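Flagellar hook-associated protein (Burkholderia pseudomallei, PDB 4UT1) probably serves as a structural component of the bacterial flagellum, forming part of the junction between hook and filament. Local coordinates at residues 261-266 / 276-281; 175-180 / 246-251; 252-257 / 347-352. All coordinates share one frame; numbering follows the deposited sequence.

Contact 1. Residues 261-266 / 276-281. With EDO (1,2-ethanediol), chain O.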
loop_
_atom_site.group_PDB
_atom_site.type_symbol
_atom_site.label_atom_id
_atom_site.label_comp_id
_atom_site.label_asym_id
_atom_site.label_seq_id
_atom_site.Cartn_x
_atom_site.Cartn_y
_atom_site.Cartn_z
ATOM N N THR A 261 18.189 3.859 13.219
ATOM C CA THR A 261 18.516 5.230 12.889
ATOM C C THR A 261 19.856 5.538 13.555
ATOM O O THR A 261 20.349 4.744 14.358
ATOM C CB THR A 261 17.414 6.206 13.356
ATOM O OG1 THR A 261 17.726 7.533 12.917
ATOM C CG2 THR A 261 17.285 6.192 14.875
ATOM N N ILE A 262 20.461 6.663 13.196
ATOM C CA ILE A 262 21.749 7.047 13.766
ATOM C C ILE A 262 21.562 8.039 14.918
ATOM O O ILE A 262 20.730 8.946 14.850
ATOM C CB ILE A 262 22.657 7.673 12.699
ATOM C CG1 ILE A 262 22.647 6.820 11.424
ATOM C CG2 ILE A 262 24.062 7.863 13.238
ATOM C CD1 ILE A 262 23.097 5.404 11.641
ATOM N N VAL A 263 22.328 7.854 15.987
ATOM C CA VAL A 263 22.294 8.782 17.095
ATOM C C VAL A 263 23.710 9.122 17.498
ATOM O O VAL A 263 24.660 8.394 17.170
ATOM C CB VAL A 263 21.538 8.209 18.322
ATOM C CG1 VAL A 263 20.120 7.815 17.935
ATOM C CG2 VAL A 263 22.284 7.016 18.920
ATOM N N SER A 264 23.843 10.240 18.197
ATOM C CA SER A 264 25.106 10.573 18.847
ATOM C C SER A 264 24.958 10.403 20.353
ATOM O O SER A 264 23.927 10.752 20.926
ATOM C CB SER A 264 25.538 11.991 18.503
ATOM O OG SER A 264 24.605 12.935 18.993
ATOM N N LYS A 265 25.989 9.847 20.983
ATOM C CA LYS A 265 25.957 9.559 22.408
ATOM C C LYS A 265 26.877 10.500 23.180
ATOM O O LYS A 265 27.169 10.269 24.352
ATOM C CB LYS A 265 26.349 8.101 22.667
ATOM C CG LYS A 265 25.513 7.090 21.888
ATOM C CD LYS A 265 25.635 5.685 22.467
ATOM C CE LYS A 265 25.012 5.602 23.855
ATOM N NZ LYS A 265 23.553 5.931 23.841
ATOM N N GLY A 266 27.313 11.571 22.522
ATOM C CA GLY A 266 28.217 12.531 23.137
ATOM C C GLY A 266 29.666 12.152 22.876
ATOM O O GLY A 266 29.952 11.349 21.994
ATOM N N THR A 276 20.909 10.785 24.616
ATOM C CA THR A 276 21.088 10.325 23.250
ATOM C C THR A 276 20.422 11.297 22.292
ATOM O O THR A 276 19.266 11.683 22.489
ATOM C CB THR A 276 20.498 8.935 23.060
ATOM O OG1 THR A 276 19.106 8.980 23.380
ATOM C CG2 THR A 276 21.183 7.946 23.986
ATOM N N GLN A 277 21.169 11.722 21.281
ATOM C CA GLN A 277 20.674 12.680 20.305
ATOM C C GLN A 277 20.259 11.977 19.029
ATOM O O GLN A 277 21.070 11.300 18.397
ATOM C CB GLN A 277 21.734 13.729 19.981
ATOM C CG GLN A 277 21.992 14.704 21.093
ATOM C CD GLN A 277 20.706 15.208 21.728
ATOM O OE1 GLN A 277 20.475 14.984 22.913
ATOM N NE2 GLN A 277 19.859 15.874 20.942
ATOM N N TYR A 278 18.999 12.141 18.650
ATOM C CA TYR A 278 18.500 11.544 17.416
ATOM C C TYR A 278 18.822 12.406 16.208
ATOM O O TYR A 278 18.205 13.451 16.016
ATOM C CB TYR A 278 16.990 11.354 17.458
ATOM C CG TYR A 278 16.468 10.274 18.367
ATOM C CD1 TYR A 278 16.719 8.934 18.111
ATOM C CD2 TYR A 278 15.659 10.599 19.448
ATOM C CE1 TYR A 278 16.209 7.942 18.938
ATOM C CE2 TYR A 278 15.140 9.625 20.272
ATOM C CZ TYR A 278 15.418 8.300 20.018
ATOM O OH TYR A 278 14.893 7.343 20.858
ATOM N N LEU A 279 19.743 11.952 15.369
ATOM C CA LEU A 279 20.038 12.654 14.127
ATOM C C LEU A 279 19.035 12.256 13.033
ATOM O O LEU A 279 18.917 11.077 12.693
ATOM C CB LEU A 279 21.463 12.350 13.672
ATOM C CG LEU A 279 22.539 12.342 14.762
ATOM C CD1 LEU A 279 23.891 12.019 14.162
ATOM C CD2 LEU A 279 22.583 13.674 15.501
ATOM N N PRO A 280 18.310 13.239 12.477
ATOM C CA PRO A 280 17.298 12.980 11.442
ATOM C C PRO A 280 17.901 12.308 10.212
ATOM O O PRO A 280 18.948 12.760 9.752
ATOM C CB PRO A 280 16.786 14.379 11.088
ATOM C CG PRO A 280 17.174 15.244 12.257
ATOM C CD PRO A 280 18.453 14.676 12.775
ATOM N N ASP A 281 17.261 11.262 9.692
ATOM C CA ASP A 281 17.769 10.564 8.504
ATOM C C ASP A 281 18.111 11.544 7.382
ATOM O O ASP A 281 19.148 11.427 6.729
ATOM C CB ASP A 281 16.752 9.537 7.988
ATOM C CG ASP A 281 16.618 8.332 8.900
ATOM O OD1 ASP A 281 17.231 8.315 9.985
ATOM O OD2 ASP A 281 15.878 7.402 8.536
HETATM C C1 EDO O . 15.346 11.132 14.236
HETATM O O1 EDO O . 14.273 10.652 15.051
HETATM C C2 EDO O . 15.814 9.993 13.343
HETATM O O2 EDO O . 17.155 9.627 13.709
#

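Contact 2. Residues 175-180 / 246-251. With EDO (1,2-ethanediol), chain E.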
loop_
_atom_site.group_PDB
_atom_site.type_symbol
_atom_site.label_atom_id
_atom_site.label_comp_id
_atom_site.label_asym_id
_atom_site.label_seq_id
_atom_site.Cartn_x
_atom_site.Cartn_y
_atom_site.Cartn_z
ATOM N N GLN A 175 32.686 1.637 11.768
ATOM C CA GLN A 175 33.855 2.115 11.053
ATOM C C GLN A 175 34.052 3.606 11.251
ATOM O O GLN A 175 35.171 4.066 11.457
ATOM C CB GLN A 175 33.746 1.791 9.570
ATOM C CG GLN A 175 33.658 0.312 9.302
ATOM C CD GLN A 175 33.817 -0.002 7.839
ATOM O OE1 GLN A 175 34.360 0.805 7.075
ATOM N NE2 GLN A 175 33.340 -1.171 7.430
ATOM N N ILE A 176 32.965 4.358 11.179
ATOM C CA ILE A 176 33.026 5.784 11.453
ATOM C C ILE A 176 33.669 6.076 12.815
ATOM O O ILE A 176 34.506 6.961 12.918
ATOM C CB ILE A 176 31.625 6.417 11.408
ATOM C CG1 ILE A 176 31.120 6.421 9.966
ATOM C CG2 ILE A 176 31.648 7.836 11.998
ATOM C CD1 ILE A 176 29.672 6.811 9.826
ATOM N N ASN A 177 33.267 5.341 13.852
ATOM C CA ASN A 177 33.812 5.567 15.186
ATOM C C ASN A 177 35.295 5.248 15.215
ATOM O O ASN A 177 36.074 5.931 15.886
ATOM C CB ASN A 177 33.068 4.732 16.234
ATOM C CG ASN A 177 31.641 5.224 16.460
ATOM O OD1 ASN A 177 31.325 6.377 16.179
ATOM N ND2 ASN A 177 30.784 4.356 16.984
ATOM N N SER A 178 35.686 4.220 14.468
ATOM C CA SER A 178 37.095 3.870 14.359
ATOM C C SER A 178 37.908 5.011 13.760
ATOM O O SER A 178 38.957 5.367 14.272
ATOM C CB SER A 178 37.276 2.608 13.506
ATOM O OG SER A 178 36.784 1.474 14.189
ATOM N N TYR A 179 37.417 5.583 12.668
ATOM C CA TYR A 179 38.134 6.664 12.000
ATOM C C TYR A 179 38.154 7.981 12.775
ATOM O O TYR A 179 39.162 8.687 12.773
ATOM C CB TYR A 179 37.549 6.900 10.612
ATOM C CG TYR A 179 37.911 5.786 9.652
ATOM C CD1 TYR A 179 39.241 5.490 9.381
ATOM C CD2 TYR A 179 36.930 5.031 9.022
ATOM C CE1 TYR A 179 39.586 4.462 8.510
ATOM C CE2 TYR A 179 37.262 4.010 8.151
ATOM C CZ TYR A 179 38.589 3.733 7.895
ATOM O OH TYR A 179 38.914 2.719 7.031
ATOM N N THR A 180 37.050 8.322 13.429
ATOM C CA THR A 180 37.019 9.559 14.196
ATOM C C THR A 180 37.980 9.470 15.381
ATOM O O THR A 180 38.705 10.421 15.665
ATOM C CB THR A 180 35.598 9.884 14.678
ATOM O OG1 THR A 180 35.092 8.792 15.464
ATOM C CG2 THR A 180 34.685 10.106 13.472
ATOM N N TYR A 246 33.653 11.999 19.009
ATOM C CA TYR A 246 32.282 11.702 19.390
ATOM C C TYR A 246 31.854 10.353 18.812
ATOM O O TYR A 246 32.134 10.056 17.655
ATOM C CB TYR A 246 31.326 12.790 18.894
ATOM C CG TYR A 246 31.420 14.138 19.578
ATOM C CD1 TYR A 246 32.533 14.948 19.416
ATOM C CD2 TYR A 246 30.367 14.619 20.354
ATOM C CE1 TYR A 246 32.615 16.183 20.028
ATOM C CE2 TYR A 246 30.439 15.859 20.969
ATOM C CZ TYR A 246 31.565 16.637 20.798
ATOM O OH TYR A 246 31.651 17.873 21.398
ATOM N N GLN A 247 31.166 9.551 19.614
ATOM C CA GLN A 247 30.707 8.240 19.180
ATOM C C GLN A 247 29.294 8.284 18.619
ATOM O O GLN A 247 28.403 8.829 19.243
ATOM C CB GLN A 247 30.747 7.248 20.340
ATOM C CG GLN A 247 32.040 6.468 20.440
ATOM C CD GLN A 247 31.806 5.041 20.890
ATOM O OE1 GLN A 247 32.426 4.101 20.377
ATOM N NE2 GLN A 247 30.900 4.865 21.848
ATOM N N LEU A 248 29.099 7.704 17.443
ATOM C CA LEU A 248 27.755 7.510 16.920
ATOM C C LEU A 248 27.290 6.117 17.302
ATOM O O LEU A 248 28.108 5.232 17.575
ATOM C CB LEU A 248 27.720 7.683 15.398
ATOM C CG LEU A 248 28.254 9.013 14.860
ATOM C CD1 LEU A 248 28.250 9.016 13.349
ATOM C CD2 LEU A 248 27.454 10.214 15.424
ATOM N N ALA A 249 25.976 5.917 17.319
ATOM C CA ALA A 249 25.432 4.580 17.490
ATOM C C ALA A 249 24.210 4.392 16.601
ATOM O O ALA A 249 23.599 5.366 16.152
ATOM C CB ALA A 249 25.078 4.324 18.945
ATOM N N THR A 250 23.866 3.140 16.335
ATOM C CA THR A 250 22.566 2.843 15.757
ATOM C C THR A 250 21.647 2.364 16.875
ATOM O O THR A 250 22.062 1.626 17.774
ATOM C CB THR A 250 22.624 1.770 14.643
ATOM O OG1 THR A 250 23.207 0.568 15.152
ATOM C CG2 THR A 250 23.423 2.250 13.437
ATOM N N VAL A 251 20.399 2.808 16.822
ATOM C CA VAL A 251 19.367 2.330 17.721
ATOM C C VAL A 251 18.075 2.223 16.903
ATOM O O VAL A 251 17.983 2.782 15.809
ATOM C CB VAL A 251 19.160 3.275 18.921
ATOM C CG1 VAL A 251 20.457 3.429 19.702
ATOM C CG2 VAL A 251 18.686 4.623 18.435
HETATM C C1 EDO E . 34.660 5.721 19.096
HETATM O O1 EDO E . 35.870 5.000 18.900
HETATM C C2 EDO E . 34.922 7.212 19.265
HETATM O O2 EDO E . 34.991 7.890 18.006
#

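Contact 3. Residues 252-257 / 347-352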
loop_
_atom_site.group_PDB
_atom_site.type_symbol
_atom_site.label_atom_id
_atom_site.label_comp_id
_atom_site.label_asym_id
_atom_site.label_seq_id
_atom_site.Cartn_x
_atom_site.Cartn_y
_atom_site.Cartn_z
ATOM N N ALA A 252 17.098 1.496 17.424
ATOM C CA ALA A 252 15.796 1.408 16.754
ATOM C C ALA A 252 15.248 2.817 16.583
ATOM O O ALA A 252 15.301 3.630 17.521
ATOM C CB ALA A 252 14.836 0.539 17.549
ATOM N N SER A 253 14.768 3.138 15.387
ATOM C CA SER A 253 14.246 4.483 15.151
ATOM C C SER A 253 12.975 4.698 15.968
ATOM O O SER A 253 12.193 3.773 16.181
ATOM C CB SER A 253 13.986 4.723 13.664
ATOM O OG SER A 253 12.694 4.289 13.308
ATOM N N PRO A 254 12.776 5.928 16.452
ATOM C CA PRO A 254 11.635 6.227 17.323
ATOM C C PRO A 254 10.298 6.138 16.576
ATOM O O PRO A 254 9.257 6.030 17.216
ATOM C CB PRO A 254 11.910 7.661 17.806
ATOM C CG PRO A 254 12.845 8.253 16.798
ATOM C CD PRO A 254 13.626 7.098 16.183
ATOM N N SER A 255 10.331 6.158 15.247
ATOM C CA SER A 255 9.085 6.109 14.473
ATOM C C SER A 255 8.821 4.745 13.829
ATOM O O SER A 255 7.710 4.463 13.363
ATOM C CB SER A 255 9.088 7.206 13.404
ATOM O OG SER A 255 10.078 6.986 12.421
ATOM N N ASP A 256 9.830 3.889 13.814
ATOM C CA ASP A 256 9.693 2.579 13.180
ATOM C C ASP A 256 10.774 1.651 13.716
ATOM O O ASP A 256 11.923 1.729 13.292
ATOM C CB ASP A 256 9.796 2.712 11.660
ATOM C CG ASP A 256 9.666 1.366 10.928
ATOM O OD1 ASP A 256 9.559 0.294 11.575
ATOM O OD2 ASP A 256 9.670 1.395 9.681
ATOM N N PRO A 257 10.398 0.761 14.646
ATOM C CA PRO A 257 11.370 -0.073 15.358
ATOM C C PRO A 257 11.983 -1.144 14.473
ATOM O O PRO A 257 12.959 -1.766 14.879
ATOM C CB PRO A 257 10.532 -0.708 16.475
ATOM C CG PRO A 257 9.171 -0.748 15.930
ATOM C CD PRO A 257 9.018 0.481 15.076
ATOM N N ASN A 347 5.080 6.978 18.283
ATOM C CA ASN A 347 6.450 7.464 18.218
ATOM C C ASN A 347 7.053 7.432 19.616
ATOM O O ASN A 347 6.365 7.705 20.595
ATOM C CB ASN A 347 6.496 8.876 17.617
ATOM C CG ASN A 347 7.916 9.368 17.368
ATOM O OD1 ASN A 347 8.664 9.637 18.304
ATOM N ND2 ASN A 347 8.278 9.517 16.098
ATOM N N GLN A 348 8.328 7.071 19.711
ATOM C CA GLN A 348 8.957 6.907 21.016
ATOM C C GLN A 348 9.079 8.243 21.758
ATOM O O GLN A 348 9.279 8.268 22.968
ATOM C CB GLN A 348 10.334 6.260 20.872
ATOM C CG GLN A 348 10.287 4.771 20.533
ATOM C CD GLN A 348 9.653 3.934 21.639
ATOM O OE1 GLN A 348 8.472 4.095 21.961
ATOM N NE2 GLN A 348 10.443 3.037 22.228
ATOM N N ASN A 349 8.971 9.346 21.026
ATOM C CA ASN A 349 9.039 10.672 21.634
ATOM C C ASN A 349 7.718 11.095 22.282
ATOM O O ASN A 349 7.672 12.107 22.972
ATOM C CB ASN A 349 9.455 11.724 20.595
ATOM C CG ASN A 349 10.906 11.575 20.145
ATOM O OD1 ASN A 349 11.842 11.973 20.848
ATOM N ND2 ASN A 349 11.093 11.032 18.951
ATOM N N ASN A 350 6.650 10.324 22.066
ATOM C CA ASN A 350 5.329 10.678 22.614
ATOM C C ASN A 350 5.330 10.862 24.128
ATOM O O ASN A 350 6.043 10.161 24.846
ATOM C CB ASN A 350 4.285 9.625 22.241
ATOM C CG ASN A 350 3.813 9.766 20.822
ATOM O OD1 ASN A 350 4.404 10.508 20.043
ATOM N ND2 ASN A 350 2.747 9.056 20.469
ATOM N N THR A 351 4.539 11.822 24.597
ATOM C CA THR A 351 4.396 12.078 26.028
ATOM C C THR A 351 2.985 11.701 26.496
ATOM O O THR A 351 2.779 11.353 27.657
ATOM C CB THR A 351 4.704 13.561 26.377
ATOM O OG1 THR A 351 3.744 14.417 25.749
ATOM C CG2 THR A 351 6.105 13.942 25.892
ATOM N N GLY A 352 2.018 11.750 25.585
ATOM C CA GLY A 352 0.677 11.287 25.885
ATOM C C GLY A 352 0.612 9.769 25.811
ATOM O O GLY A 352 1.592 9.113 25.447
#

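Contact 1. Residues 261-266 / 276-281
V263 has CG1 opposite its carbonyl carbon (chi1 -57°), and Y278 turns its ring to the same flank of its own backbone (chi1 -72°). With the two residues paired across the strands, these torsions set the side chains alongside one another, and V263 CG1 meets Y278 CD1 at 3.6 Å, oblique to the ring. Beneath these side chains the backbones pair as antiparallel strands, V263 with Y278 as a non-hydrogen-bonded pair and S264 with Q277 as a hydrogen-bonded one. Q277 N reaches S264 O at 2.9 Å along a nearly straight bond (177°), and S264 N returns to Q277 O at 3.0 Å; the latter carbonyl also receives a CA-H...O contact from V263. A further bond, L279 N to I262 O at 3.2 Å, is more bent. This is a beta hairpin whose second arm, 277-278, is the outermost strand on its side of a six-stranded antiparallel sheet; on the inner side, strand 260-265 pairs with 244-252. The face opposite V263 and Y278 carries S264, whose OG lies 3.1 Å from Q277 CB and is hydrogen-bonded to Q237. At the open end, T261 OG1 comes within 3.1 Å of D281 OD1, while D281 OD2 forms a salt bridge with R296 of helix 287-322. A 1,2-ethanediol, probably from the crystallisation liquor, sits between T261, Y278 and L279.

Contact 2. Residues 175-180 / 246-251
N177 reaches from the helix to the strand and pairs its amide with the backbone of L248 through two hydrogen bonds. L248 N donates to N177 OD1 at 2.9 Å, with an N-H...O angle of 164°, and N177 ND2 donates to L248 O at 2.9 Å along a nearly straight line (177°). That carbonyl oxygen lies in the plane of the amide, whereas L248 N is tilted somewhat from it. With both ends of the amide engaged by one residue, rotation about the last side-chain bond is restrained, and the amide pairs with L248 much as a strand residue might.

Apolar contact is narrower: I176 CG2 touches L248 CD1 at 3.8 Å, the two branched side chains meeting at an angle, both residues being buried.

A third group of contacts is made through a 1,2-ethanediol, probably from the crystallisation liquor. Both its hydroxyls donate to N177 O, and its O2 lies 2.7 Å from T180 OG1; it is also hydrogen-bonded to S245 OG. The diol lies near Q247 as well.

The local axes run almost exactly antiparallel, at 177°, with a closest approach of 7.9 Å. Here a stretch of helix 134-193, belonging to a predicted coiled coil, runs beside part of strand 244-252 of the six-stranded sheet. L248 also packs on V173 one turn earlier in the helix, T180 touches L239 and V240 of the adjacent strand 238-241, and strand 260-265 flanks 244-252 on its other edge.

Contact 3. Residues 252-257 / 347-352
N347 OD1 is gripped by two donors of one residue, N349 N at 2.8 Å and N349 ND2 at 2.9 Å, each in the carbonyl plane and on a lone pair. The side chain of N347 extends away from its own backbone N (chi1 -173°), which carries the amide to the P254-S255 corner: OD1 comes to 3.8 Å from P254 CB, and ND2 to 3.6 Å from S255 CB. The double hold on OD1 fixes the turn of this amide. The N349 side chain runs alongside the proline, ND2 3.7 Å from P254 CB. On the backbone, Q348 N donates to P254 O at 2.9 Å, with the donor tilted 25° from the carbonyl plane, and N347 CA adds a CA-H...O contact to the same oxygen. Q348 CB packs on P254 CB at 3.7 Å; CG lies against P254 as well, and the bend at chi2 turns the amide away. Close by, D256 forms a salt bridge with R428, and S255 O accepts from T423 OG1 of strand 421-425. The backbone bond from N350 N to N347 O closes a type I beta turn, within which N347 OD1 and N349 N form an Asx turn. Here, this turn after strand 343-346 of the D2-like domain abuts the loop joining strands 244-252 and 260-265 in the family's helical-domain region, a surface contact between two parts of the elongated molecule.

Contacts 1 and 2 belong to the same sheet, their centres 11 Å apart: strands 260-265 and 244-252 are neighbours, joined by probable hydrogen bonds from V263 N to A249 O and from T261 N to V251 O, both 2.8 Å. Contact 2 sets this sheet on the long helix, and contact 1 adds its outermost strand. Contact 3, centred 13 Å from contact 1, starts from the loop between these two strands and reaches the D2-like domain. Contact 1 touches the 252-257 loop of contact 3: T261 CG2 lies 3.5 Å from S253 CA, and Y278 CE1 is 3.9 Å from P254 CD. Contacts 2 and 3, about 22 Å apart between centres, adjoin only in sequence, at V251 and A252.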